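Local atomic coordinates of fatty acyl CoA synthetase FADD13 (FATTY-ACYL-CoA SYNTHETASE) (Mycobacterium tuberculosis, PDB entry 3R44), a protein that belongs to the AMP-binding (ANL) superfamily of synthetases, in which a large N-terminal region is joined to a smaller C-terminal domain. Residues L63-G68 with A89-V94; V71-P76 with A93-I98; L173-T178 with G187-H192; Y315-S320 with F392-I397; E421-A426 with A480-P485. One frame throughout, in Å; residues are numbered along the deposited sequence. Where two conformers were deposited one is given.

Contact 1. Residues L63-G68 with A89-V94; sequences LGIAKG and AKLGAV
A Schellman motif at Gly92 ends helix 79-91, and the carbonyl of that glycine accepts from Gly68 on the loop that leads into strand 70-74. Gly68 N donates to Gly92 O over 2.8 Å, approaching from above the carbonyl plane rather than along a lone pair. Lys67 lies against the same oxygen: its CA is 3.5 Å from Gly92 O in a CA-H...O contact, and its side chain, extended as far as CE and bent at the last torsion, forms a salt bridge with Asp171. Gly92, with Lys67 packed over it, has a positive phi, which favours glycine. Further back along the loop Ile65 points inward. With CG1 beside the backbone N (chi1 -70°), CG2 is left anti to that N and meets Ala93 CB at 3.3 Å, tighter than ordinary van der Waals contact, while Leu91 CD1 lies 4.3 Å from Ile65 CG2. At the far end Val94 CG2 rests 3.7 Å from Gly68 O. Leu60 of helix 46-62 packs on both Ile65 and Leu91, and Val94, already in strand 94-97, touches Ile175 of strand 172-178.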
# COMPACT_ATOMS: atom_id res chain seq x y z
N LEU A 63 -23.19 -18.08 8.26
CA LEU A 63 -23.16 -17.00 9.23
C LEU A 63 -24.06 -15.82 8.87
O LEU A 63 -24.21 -14.89 9.66
CB LEU A 63 -21.72 -16.55 9.46
CG LEU A 63 -20.75 -17.60 9.98
CD1 LEU A 63 -19.28 -17.10 9.97
CD2 LEU A 63 -21.16 -18.04 11.39
N GLY A 64 -24.76 -15.88 7.76
CA GLY A 64 -25.74 -14.85 7.47
C GLY A 64 -25.20 -13.82 6.51
O GLY A 64 -25.90 -12.86 6.17
N ILE A 65 -23.98 -14.04 6.03
CA ILE A 65 -23.40 -13.09 5.06
C ILE A 65 -24.11 -13.20 3.71
O ILE A 65 -24.31 -14.28 3.16
CB ILE A 65 -21.86 -13.27 4.90
CG1 ILE A 65 -21.10 -12.82 6.14
CG2 ILE A 65 -21.34 -12.54 3.60
CD1 ILE A 65 -21.29 -11.36 6.58
N ALA A 66 -24.56 -12.06 3.21
CA ALA A 66 -25.24 -11.97 1.94
C ALA A 66 -24.60 -10.85 1.17
O ALA A 66 -23.67 -10.18 1.65
CB ALA A 66 -26.75 -11.70 2.15
N LYS A 67 -25.09 -10.65 -0.04
CA LYS A 67 -24.59 -9.58 -0.91
C LYS A 67 -24.55 -8.23 -0.20
O LYS A 67 -25.54 -7.78 0.39
CB LYS A 67 -25.46 -9.47 -2.18
CG LYS A 67 -24.98 -8.39 -3.14
CD LYS A 67 -25.91 -8.28 -4.35
CE LYS A 67 -25.46 -7.14 -5.27
NZ LYS A 67 -24.01 -6.99 -5.14
N GLY A 68 -23.38 -7.63 -0.18
CA GLY A 68 -23.17 -6.28 0.33
C GLY A 68 -22.70 -6.28 1.80
O GLY A 68 -22.15 -5.27 2.25
N ALA A 89 -16.04 -12.59 -2.33
CA ALA A 89 -16.22 -12.12 -3.72
C ALA A 89 -17.33 -12.90 -4.47
O ALA A 89 -18.23 -12.32 -5.09
CB ALA A 89 -14.88 -12.15 -4.49
N LYS A 90 -17.31 -14.22 -4.36
CA LYS A 90 -18.32 -15.06 -5.01
C LYS A 90 -19.72 -14.79 -4.49
O LYS A 90 -20.68 -14.91 -5.24
CB LYS A 90 -18.01 -16.54 -4.81
CG LYS A 90 -16.71 -16.98 -5.56
CD LYS A 90 -16.46 -18.47 -5.22
CE LYS A 90 -15.10 -18.93 -5.68
NZ LYS A 90 -15.31 -19.67 -6.87
N LEU A 91 -19.84 -14.43 -3.21
CA LEU A 91 -21.13 -14.08 -2.59
C LEU A 91 -21.61 -12.66 -2.76
O LEU A 91 -22.78 -12.35 -2.42
CB LEU A 91 -21.05 -14.36 -1.07
CG LEU A 91 -20.80 -15.79 -0.62
CD1 LEU A 91 -20.64 -15.83 0.89
CD2 LEU A 91 -21.95 -16.69 -1.03
N GLY A 92 -20.77 -11.78 -3.27
CA GLY A 92 -21.09 -10.35 -3.39
C GLY A 92 -20.94 -9.63 -2.05
O GLY A 92 -21.39 -8.50 -1.87
N ALA A 93 -20.29 -10.31 -1.12
CA ALA A 93 -19.87 -9.74 0.15
C ALA A 93 -18.63 -8.85 0.06
O ALA A 93 -17.89 -8.84 -0.93
CB ALA A 93 -19.70 -10.87 1.29
N VAL A 94 -18.38 -8.11 1.13
CA VAL A 94 -17.40 -7.07 1.12
C VAL A 94 -16.37 -7.35 2.23
O VAL A 94 -16.70 -7.39 3.43
CB VAL A 94 -18.07 -5.72 1.29
CG1 VAL A 94 -17.04 -4.58 1.30
CG2 VAL A 94 -19.14 -5.49 0.18

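Contact 2. Residues V71-P76 with A93-I98; sequences VALLMP and AVAVPI
Leu74 and Ile98 cross obliquely at the C-terminal end of two neighbouring strands. Leu74 CG stands opposite the backbone N (chi1 -172°), and the bend that follows (chi2 60°) turns CD1 across toward Ile98, 3.6 Å from Ile98 CG2. The longer branch of Ile98 runs back toward the start of its strand, so that CD1 comes 3.8 Å from Ala72 CB. Ala72 in turn faces Val96, with their CB atoms 4.2 Å apart, and helix 104-114 covers this face through Ile110 and Leu111. On the other face Leu73 inclines toward the start of strand 94-97 and sets CD1 4.2 Å from Ala95 CB. Val71 reaches in the same direction with CG2, which lies 4.4 Å from Ala93 CB. Leu84 and Phe85 of helix 79-91 lie over this side, on Leu73 and Ala95.

That helix is the connection of a beta-alpha-beta crossover whose two strands, 70-74 and 94-97, run parallel with axes 29° apart. Val71 N binds Val94 O, Val96 N binds Val71 O, Leu73 N binds Val96 O and Ile98 N binds Leu73 O, all four at 2.8 Å. Pro97, with no N-H to offer, takes its place in the register opposite Leu73. Where the strands end a water sits between them: it accepts from Met75 N at 3.2 Å and lies close to Leu73 O and Ile98 O, with more acceptors around it than its two protons can serve at once.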
# COMPACT_ATOMS: atom_id res chain seq x y z
N VAL A 71 -17.43 -8.43 5.94
CA VAL A 71 -16.72 -9.47 6.72
C VAL A 71 -15.33 -8.89 6.98
O VAL A 71 -14.53 -8.70 6.02
CB VAL A 71 -16.52 -10.78 5.89
CG1 VAL A 71 -15.85 -11.84 6.81
CG2 VAL A 71 -17.89 -11.24 5.31
N ALA A 72 -15.04 -8.59 8.23
CA ALA A 72 -13.70 -8.08 8.57
C ALA A 72 -12.73 -9.25 8.70
O ALA A 72 -13.07 -10.31 9.24
CB ALA A 72 -13.74 -7.25 9.89
N LEU A 73 -11.50 -9.01 8.27
CA LEU A 73 -10.43 -10.02 8.28
C LEU A 73 -9.27 -9.46 9.05
O LEU A 73 -8.65 -8.48 8.61
CB LEU A 73 -10.02 -10.41 6.85
CG LEU A 73 -11.12 -10.98 5.95
CD1 LEU A 73 -10.55 -11.14 4.51
CD2 LEU A 73 -11.67 -12.27 6.50
N LEU A 74 -9.01 -10.04 10.21
CA LEU A 74 -7.89 -9.60 11.08
C LEU A 74 -6.99 -10.79 11.41
O LEU A 74 -7.16 -11.46 12.44
CB LEU A 74 -8.49 -8.99 12.36
CG LEU A 74 -7.61 -8.28 13.38
CD1 LEU A 74 -6.88 -7.05 12.73
CD2 LEU A 74 -8.36 -7.87 14.68
N MET A 75 -6.10 -11.11 10.48
CA MET A 75 -5.39 -12.36 10.56
C MET A 75 -4.06 -12.32 9.80
O MET A 75 -3.83 -11.45 8.96
CB MET A 75 -6.25 -13.51 10.02
CG MET A 75 -6.62 -13.34 8.58
SD MET A 75 -8.02 -14.42 8.08
CE MET A 75 -9.36 -13.43 8.62
N PRO A 76 -3.22 -13.30 10.10
CA PRO A 76 -1.96 -13.41 9.41
C PRO A 76 -2.14 -13.85 7.99
O PRO A 76 -3.20 -14.39 7.60
CB PRO A 76 -1.25 -14.55 10.13
CG PRO A 76 -2.21 -15.24 10.88
CD PRO A 76 -3.33 -14.30 11.18
N ALA A 93 -20.29 -10.31 -1.12
CA ALA A 93 -19.87 -9.74 0.15
C ALA A 93 -18.63 -8.85 0.06
O ALA A 93 -17.89 -8.84 -0.93
CB ALA A 93 -19.70 -10.87 1.29
N VAL A 94 -18.38 -8.11 1.13
CA VAL A 94 -17.40 -7.07 1.12
C VAL A 94 -16.37 -7.35 2.23
O VAL A 94 -16.70 -7.39 3.43
CB VAL A 94 -18.07 -5.72 1.29
CG1 VAL A 94 -17.04 -4.58 1.30
CG2 VAL A 94 -19.14 -5.49 0.18
N ALA A 95 -15.16 -7.64 1.82
CA ALA A 95 -14.11 -7.93 2.76
C ALA A 95 -13.56 -6.64 3.32
O ALA A 95 -13.43 -5.65 2.62
CB ALA A 95 -12.97 -8.76 2.09
N VAL A 96 -13.26 -6.66 4.60
CA VAL A 96 -12.67 -5.52 5.32
C VAL A 96 -11.34 -5.99 5.96
O VAL A 96 -11.27 -6.43 7.13
CB VAL A 96 -13.59 -4.90 6.39
CG1 VAL A 96 -12.95 -3.66 6.96
CG2 VAL A 96 -14.98 -4.51 5.77
N PRO A 97 -10.27 -5.91 5.19
CA PRO A 97 -9.00 -6.41 5.74
C PRO A 97 -8.41 -5.38 6.69
O PRO A 97 -8.19 -4.21 6.28
CB PRO A 97 -8.08 -6.53 4.51
CG PRO A 97 -8.90 -6.37 3.35
CD PRO A 97 -10.16 -5.62 3.73
N ILE A 98 -8.07 -5.79 7.90
CA ILE A 98 -7.60 -4.86 8.92
C ILE A 98 -6.15 -5.11 9.31
O ILE A 98 -5.74 -6.27 9.52
CB ILE A 98 -8.51 -4.92 10.16
CG1 ILE A 98 -9.97 -4.58 9.77
CG2 ILE A 98 -8.00 -3.96 11.24
CD1 ILE A 98 -10.99 -4.80 10.90
O HOH W 1 -5.74 -8.77 8.40

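Contact 3. Residues L173-T178 with G187-H192; sequences LFIMYT and GVVHTH
A classic beta bulge interrupts the pairing, with Leu173 and Phe174 both set against His190. His190 O takes two N-H groups, Leu173 N at 2.8 Å in the carbonyl plane and Phe174 N at 3.1 Å from above it. The ring of Phe174, swung between the backbone N and carbonyl carbon (chi1 72°), lies beside His190 and receives its CB over one face, 3.7 Å from the ring centroid. The two rings are oblique, their planes 36° apart. His190 NE2 is held by the backbone O of Thr318 and ND1 by Ser194 OG, which fixes the imidazole's rotation. This is the antiparallel hairpin of strands 172-178 and 186-191, and beyond the bulge its pairing is regular: Met176 and Val188 exchange both backbone bonds. On the face of Ile175 and Tyr177, Gly187 CA sits over the centre of the tyrosine ring, 3.5 Å from its centroid and 3.6 Å from Ile175 CG2, packed between the two side chains. Tyr177 OH reaches Asp113. Past the end of strand 186-191, His192 is crossed at about a right angle by Leu173, whose CD1 is 4.1 Å from the imidazole centroid. His192 lines the bound histidine's pocket, and Ile18 N bonds to its ND1.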
# COMPACT_ATOMS: atom_id res chain seq x y z
N LEU A 173 -16.63 -4.71 -3.24
CA LEU A 173 -15.83 -5.89 -2.97
C LEU A 173 -14.99 -5.78 -1.69
O LEU A 173 -14.81 -6.77 -0.98
CB LEU A 173 -14.89 -6.19 -4.17
CG LEU A 173 -13.91 -7.38 -4.03
CD1 LEU A 173 -14.63 -8.68 -3.59
CD2 LEU A 173 -13.08 -7.65 -5.28
N PHE A 174 -14.34 -4.66 -1.48
CA PHE A 174 -13.60 -4.52 -0.22
C PHE A 174 -13.59 -3.10 0.27
O PHE A 174 -13.77 -2.17 -0.56
CB PHE A 174 -12.23 -5.21 -0.22
CG PHE A 174 -11.19 -4.55 -1.06
CD1 PHE A 174 -10.41 -3.53 -0.53
CD2 PHE A 174 -10.90 -5.00 -2.32
CE1 PHE A 174 -9.40 -2.87 -1.30
CE2 PHE A 174 -9.88 -4.39 -3.08
CZ PHE A 174 -9.12 -3.34 -2.56
N ILE A 175 -13.36 -2.95 1.58
CA ILE A 175 -13.13 -1.63 2.16
C ILE A 175 -11.82 -1.69 2.90
O ILE A 175 -11.63 -2.52 3.77
CB ILE A 175 -14.23 -1.20 3.14
CG1 ILE A 175 -15.63 -1.25 2.56
CG2 ILE A 175 -13.98 0.24 3.60
CD1 ILE A 175 -16.76 -1.34 3.57
N MET A 176 -10.91 -0.82 2.51
CA MET A 176 -9.64 -0.73 3.15
C MET A 176 -9.46 0.63 3.78
O MET A 176 -9.66 1.70 3.14
CB MET A 176 -8.50 -1.06 2.15
CG MET A 176 -8.52 -2.57 1.64
SD MET A 176 -6.85 -3.27 1.45
CE MET A 176 -5.93 -1.83 1.78
N TYR A 177 -9.08 0.65 5.05
CA TYR A 177 -8.98 1.94 5.78
C TYR A 177 -7.63 2.68 5.58
O TYR A 177 -6.57 2.06 5.58
CB TYR A 177 -9.39 1.75 7.26
CG TYR A 177 -10.89 1.71 7.33
CD1 TYR A 177 -11.59 0.58 6.90
CD2 TYR A 177 -11.60 2.81 7.74
CE1 TYR A 177 -12.95 0.54 6.91
CE2 TYR A 177 -13.00 2.78 7.78
CZ TYR A 177 -13.66 1.64 7.35
OH TYR A 177 -15.02 1.62 7.36
N THR A 178 -7.67 3.98 5.34
CA THR A 178 -6.45 4.79 5.15
C THR A 178 -6.56 6.07 6.00
O THR A 178 -7.68 6.63 6.15
CB THR A 178 -6.24 5.15 3.65
OG1 THR A 178 -4.91 5.69 3.44
CG2 THR A 178 -7.28 6.16 3.18
N GLY A 187 -12.71 4.81 5.03
CA GLY A 187 -12.76 3.53 4.36
C GLY A 187 -12.82 3.69 2.89
O GLY A 187 -13.75 4.31 2.35
N VAL A 188 -11.83 3.13 2.22
CA VAL A 188 -11.73 3.21 0.77
C VAL A 188 -12.47 2.00 0.13
O VAL A 188 -12.09 0.85 0.39
CB VAL A 188 -10.27 3.21 0.34
CG1 VAL A 188 -10.16 3.18 -1.20
CG2 VAL A 188 -9.55 4.42 0.94
N VAL A 189 -13.55 2.24 -0.62
CA VAL A 189 -14.39 1.18 -1.18
C VAL A 189 -13.89 0.81 -2.57
O VAL A 189 -13.88 1.66 -3.45
CB VAL A 189 -15.90 1.57 -1.27
CG1 VAL A 189 -16.74 0.38 -1.84
CG2 VAL A 189 -16.39 2.05 0.14
N HIS A 190 -13.46 -0.43 -2.74
CA HIS A 190 -13.15 -0.97 -4.08
C HIS A 190 -14.19 -2.00 -4.52
O HIS A 190 -14.87 -2.60 -3.71
CB HIS A 190 -11.72 -1.52 -4.15
CG HIS A 190 -10.68 -0.45 -4.26
ND1 HIS A 190 -10.47 0.26 -5.42
CD2 HIS A 190 -9.88 0.13 -3.32
CE1 HIS A 190 -9.58 1.21 -5.20
NE2 HIS A 190 -9.20 1.14 -3.93
N THR A 191 -14.27 -2.20 -5.82
CA THR A 191 -15.26 -3.03 -6.45
C THR A 191 -14.55 -4.15 -7.24
O THR A 191 -13.29 -4.23 -7.29
CB THR A 191 -16.08 -2.20 -7.43
OG1 THR A 191 -15.19 -1.67 -8.44
CG2 THR A 191 -16.91 -1.09 -6.68
N HIS A 192 -15.35 -5.08 -7.76
CA HIS A 192 -14.81 -6.15 -8.57
C HIS A 192 -14.12 -5.47 -9.79
O HIS A 192 -13.05 -5.87 -10.21
CB HIS A 192 -15.87 -7.14 -9.05
CG HIS A 192 -16.47 -7.97 -7.96
ND1 HIS A 192 -16.14 -9.30 -7.75
CD2 HIS A 192 -17.25 -7.61 -6.92
CE1 HIS A 192 -16.77 -9.74 -6.67
NE2 HIS A 192 -17.49 -8.75 -6.17

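Contact 4. Residues Y315-S320 with F392-I397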
# COMPACT_ATOMS: atom_id res chain seq x y z
N TYR A 315 4.44 4.13 -7.68
CA TYR A 315 3.65 4.95 -6.85
C TYR A 315 2.20 4.48 -6.94
O TYR A 315 1.67 4.30 -8.07
CB TYR A 315 3.72 6.36 -7.36
CG TYR A 315 2.72 7.31 -6.75
CD1 TYR A 315 2.87 7.78 -5.44
CD2 TYR A 315 1.62 7.74 -7.49
CE1 TYR A 315 2.00 8.71 -4.91
CE2 TYR A 315 0.72 8.65 -6.95
CZ TYR A 315 0.91 9.11 -5.65
OH TYR A 315 -0.00 10.01 -5.15
N ALA A 316 1.58 4.29 -5.77
CA ALA A 316 0.15 3.92 -5.71
C ALA A 316 -0.37 4.35 -4.36
O ALA A 316 0.43 4.69 -3.48
CB ALA A 316 0.01 2.42 -5.89
N LEU A 317 -1.69 4.27 -4.17
CA LEU A 317 -2.34 4.69 -2.95
C LEU A 317 -3.34 3.61 -2.68
O LEU A 317 -3.74 2.92 -3.60
CB LEU A 317 -3.11 6.00 -3.15
CG LEU A 317 -2.38 7.27 -3.52
CD1 LEU A 317 -3.36 8.44 -3.29
CD2 LEU A 317 -1.15 7.42 -2.62
N THR A 318 -3.86 3.55 -1.48
CA THR A 318 -5.08 2.77 -1.24
C THR A 318 -6.23 3.08 -2.21
O THR A 318 -6.84 2.15 -2.74
CB THR A 318 -5.49 2.88 0.25
OG1 THR A 318 -4.35 2.50 1.04
CG2 THR A 318 -6.65 1.96 0.57
N GLU A 319 -6.46 4.36 -2.47
CA GLU A 319 -7.52 4.84 -3.36
C GLU A 319 -7.35 4.38 -4.81
O GLU A 319 -8.30 4.39 -5.57
CB GLU A 319 -7.59 6.35 -3.30
CG GLU A 319 -8.18 6.86 -1.98
CD GLU A 319 -7.11 7.24 -0.94
OE1 GLU A 319 -5.99 6.60 -0.89
OE2 GLU A 319 -7.43 8.13 -0.09
N SER A 320 -6.13 4.05 -5.20
CA SER A 320 -5.85 3.54 -6.56
C SER A 320 -5.65 2.04 -6.65
O SER A 320 -5.18 1.51 -7.65
CB SER A 320 -4.68 4.29 -7.16
OG SER A 320 -3.50 3.86 -6.56
N PHE A 392 -9.04 11.82 -9.74
CA PHE A 392 -8.88 11.68 -8.30
C PHE A 392 -7.70 12.54 -7.82
O PHE A 392 -6.60 12.39 -8.33
CB PHE A 392 -8.63 10.23 -7.90
CG PHE A 392 -8.32 10.09 -6.46
CD1 PHE A 392 -9.31 10.24 -5.50
CD2 PHE A 392 -7.04 9.82 -6.04
CE1 PHE A 392 -9.00 10.18 -4.16
CE2 PHE A 392 -6.74 9.74 -4.73
CZ PHE A 392 -7.72 9.90 -3.77
N ARG A 393 -7.93 13.42 -6.87
CA ARG A 393 -6.87 14.25 -6.31
C ARG A 393 -6.17 13.58 -5.14
O ARG A 393 -6.76 13.35 -4.06
CB ARG A 393 -7.45 15.57 -5.88
CG ARG A 393 -8.07 16.32 -7.05
CD ARG A 393 -8.75 17.65 -6.71
NE ARG A 393 -7.90 18.55 -5.95
CZ ARG A 393 -8.25 19.74 -5.48
NH1 ARG A 393 -9.42 20.27 -5.74
NH2 ARG A 393 -7.37 20.43 -4.77
N THR A 394 -4.91 13.26 -5.32
CA THR A 394 -4.20 12.46 -4.34
C THR A 394 -3.80 13.25 -3.08
O THR A 394 -3.58 12.63 -2.04
CB THR A 394 -2.90 11.82 -4.92
OG1 THR A 394 -1.99 12.89 -5.27
CG2 THR A 394 -3.19 10.97 -6.17
N GLY A 395 -3.65 14.57 -3.18
CA GLY A 395 -3.10 15.37 -2.11
C GLY A 395 -1.58 15.32 -2.08
O GLY A 395 -0.95 15.97 -1.23
N ASP A 396 -0.99 14.54 -2.99
CA ASP A 396 0.46 14.42 -3.06
C ASP A 396 0.94 15.37 -4.16
O ASP A 396 0.23 15.59 -5.15
CB ASP A 396 0.87 12.99 -3.42
CG ASP A 396 0.52 11.96 -2.34
OD1 ASP A 396 0.26 12.28 -1.15
OD2 ASP A 396 0.49 10.78 -2.72
N ILE A 397 2.11 15.98 -3.99
CA ILE A 397 2.62 16.90 -4.97
C ILE A 397 3.75 16.22 -5.74
O ILE A 397 4.58 15.49 -5.14
CB ILE A 397 3.19 18.17 -4.29
CG1 ILE A 397 2.13 18.86 -3.44
CG2 ILE A 397 3.81 19.14 -5.35
CD1 ILE A 397 0.81 19.14 -4.15
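Tyr315 holds its ring anti to the backbone N (chi1 168°) and Asp396 turns its carboxylate beside its own N (chi1 -66°), which brings Tyr315 OH to within 2.6 Å of Asp396 OD2. The phenol donates to the anti side of that oxygen, 22° out of the carboxylate plane, and the acceptor lies at the edge of the tyrosine ring. Arg411 forms a salt bridge with the same OD2, while OD1 takes Leu412 N, so the carboxylate is held at both oxygens. Thr394 meets the phenol from the opposite direction, its CB 3.4 Å from Tyr315 OH. Leu317 fills the middle: CD1 lies 3.8 Å from Thr394 CB and 3.9 Å from Phe392 CE2, in the plane of that ring at its edge, and CD2 slides past Asp396. Glu319 crosses Phe392 at about a right angle and lays its CG 3.6 Å from Phe392 CZ, its bent chain carrying OE2 to Tyr376 OH. The end of strand 310-316 and the turn after it pack against a corner at Gly395, where strand 391-394 of one sheet gives way to strand 396-400 of another. An ST turn spans the corner: Asp396 N donates to Thr394 OG1 (3.0 Å), also hydrogen-bonded to Val365 O.

Contact 5. Residues E421-A426 with A480-P485; sequences ENVYPA and ARYKLP
This is a surface contact made by packing alone, in which the ring of Tyr482, in the loop between helix 468-478 and strand 487-490, is laid against strand 421-423 in the smaller C-terminal part of the chain. Glu421 and Tyr482 cross at about a right angle. The glutamate covers one face of the ring near its rim: its CB comes closest, 3.4 Å from Tyr482 CD1, and a bend at chi2 (-94°) folds the acid group back over the aromatic, with CD 4.0 Å above the ring plane. The carboxylate is thereby stacked on the ring, the two planes only 20° apart. Lys483, the next residue in the loop, takes the opposite face with its CG, 3.9 Å from the plane of the Tyr482 ring. Its extended chain then bends at the last bond so that Lys483 NZ donates to Tyr482 OH at 2.6 Å, tying down the outer end of the phenol. In the ring plane, at the edge, lies Asn422 O, 3.9 Å from Tyr482 CE1. Val423 closes the inner side: its CG2 is 4.3 Å from Tyr482 CD1 and its CG1 approaches the backbone of Lys483. Val423 pairs by its backbone with Ile416 and packs on Ile428 of helix 425-432, while Lys483 touches Glu427 of the same helix. Between strand and loop the contact is van der Waals packing of Glu421 and Val423 on the ring. The Lys483 amine, bonded to the phenol oxygen, would probably draw charge from the ring, which may favour the stacked carboxylate.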
# COMPACT_ATOMS: atom_id res chain seq x y z
N GLU A 421 -3.91 27.68 5.92
CA GLU A 421 -3.28 27.57 4.60
C GLU A 421 -2.44 26.30 4.53
O GLU A 421 -1.72 25.97 5.49
CB GLU A 421 -2.34 28.75 4.34
CG GLU A 421 -2.97 30.15 4.47
CD GLU A 421 -3.49 30.74 3.14
OE1 GLU A 421 -4.04 29.99 2.29
OE2 GLU A 421 -3.35 31.97 2.94
N ASN A 422 -2.48 25.62 3.40
CA ASN A 422 -1.70 24.39 3.21
C ASN A 422 -0.30 24.72 2.77
O ASN A 422 -0.12 25.45 1.82
CB ASN A 422 -2.33 23.50 2.15
CG ASN A 422 -3.62 22.86 2.61
OD1 ASN A 422 -4.05 23.04 3.75
ND2 ASN A 422 -4.26 22.11 1.72
N VAL A 423 0.69 24.13 3.43
CA VAL A 423 2.08 24.33 3.12
C VAL A 423 2.73 22.96 2.98
O VAL A 423 2.66 22.15 3.93
CB VAL A 423 2.77 25.10 4.29
CG1 VAL A 423 4.16 25.37 4.01
CG2 VAL A 423 2.04 26.40 4.56
N TYR A 424 3.35 22.67 1.84
CA TYR A 424 4.06 21.41 1.73
C TYR A 424 5.57 21.63 1.99
O TYR A 424 6.19 22.60 1.48
CB TYR A 424 3.87 20.66 0.39
CG TYR A 424 2.51 20.04 0.12
CD1 TYR A 424 2.26 18.68 0.39
CD2 TYR A 424 1.51 20.79 -0.46
CE1 TYR A 424 1.00 18.10 0.07
CE2 TYR A 424 0.26 20.25 -0.76
CZ TYR A 424 -0.00 18.89 -0.50
OH TYR A 424 -1.27 18.33 -0.82
N PRO A 425 6.16 20.73 2.76
CA PRO A 425 7.55 20.88 3.18
C PRO A 425 8.53 20.99 2.03
O PRO A 425 9.49 21.74 2.15
CB PRO A 425 7.81 19.58 3.93
CG PRO A 425 6.54 19.30 4.56
CD PRO A 425 5.56 19.59 3.46
N ALA A 426 8.30 20.28 0.92
CA ALA A 426 9.25 20.26 -0.21
C ALA A 426 9.40 21.64 -0.81
O ALA A 426 10.46 21.98 -1.30
CB ALA A 426 8.83 19.26 -1.33
N ALA A 480 5.93 32.86 -1.16
CA ALA A 480 4.92 33.66 -0.50
C ALA A 480 5.19 33.73 1.01
O ALA A 480 5.72 32.78 1.61
CB ALA A 480 3.54 33.07 -0.78
N ARG A 481 4.84 34.86 1.60
CA ARG A 481 5.06 35.11 3.03
C ARG A 481 4.50 33.99 3.95
O ARG A 481 5.19 33.57 4.88
CB ARG A 481 4.49 36.50 3.42
CG ARG A 481 5.17 37.18 4.60
N TYR A 482 3.29 33.48 3.68
CA TYR A 482 2.67 32.45 4.55
C TYR A 482 3.39 31.10 4.49
O TYR A 482 3.20 30.27 5.37
CB TYR A 482 1.18 32.25 4.25
CG TYR A 482 0.85 31.45 3.00
CD1 TYR A 482 0.52 30.09 3.08
CD2 TYR A 482 0.88 32.03 1.74
CE1 TYR A 482 0.23 29.35 1.94
CE2 TYR A 482 0.57 31.30 0.59
CZ TYR A 482 0.25 29.96 0.70
OH TYR A 482 -0.04 29.22 -0.42
N LYS A 483 4.23 30.90 3.48
CA LYS A 483 5.01 29.69 3.31
C LYS A 483 6.42 29.73 3.96
O LYS A 483 7.13 28.76 3.92
CB LYS A 483 5.21 29.41 1.83
CG LYS A 483 4.04 28.81 1.09
CD LYS A 483 4.48 28.46 -0.33
CE LYS A 483 3.41 27.74 -1.09
NZ LYS A 483 2.26 28.60 -1.37
N LEU A 484 6.83 30.87 4.48
CA LEU A 484 8.13 30.98 5.11
C LEU A 484 8.12 30.10 6.34
O LEU A 484 7.12 30.10 7.06
CB LEU A 484 8.39 32.41 5.56
CG LEU A 484 8.40 33.41 4.40
CD1 LEU A 484 8.74 34.80 4.86
CD2 LEU A 484 9.36 32.92 3.35
N PRO A 485 9.25 29.41 6.61
CA PRO A 485 9.39 28.65 7.85
C PRO A 485 9.24 29.58 9.03
O PRO A 485 9.74 30.72 8.96
CB PRO A 485 10.83 28.10 7.79
CG PRO A 485 11.52 28.90 6.83
CD PRO A 485 10.54 29.55 5.91

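Contacts 2, 3 and 4 are buried, contact 1 is partly so, and contact 5 lies on the surface. Contacts 1 and 2 share Ala93 and Val94, where the chain leaves helix 79-91 and enters strand 94-97. Ala95 of contact 2 bonds by its backbone to Leu173 and Ile175 of contact 3, and His190 there reaches Thr318 in contact 4. Contact 5 touches contact 4 through Tyr424 and Gly395, though their centres are about 21 Å apart. Backbone bonding dominates contacts 2 and 3; contact 1 has a single such bond, contact 4 turns on a phenol-carboxylate bond, and contact 5 relies on ring packing.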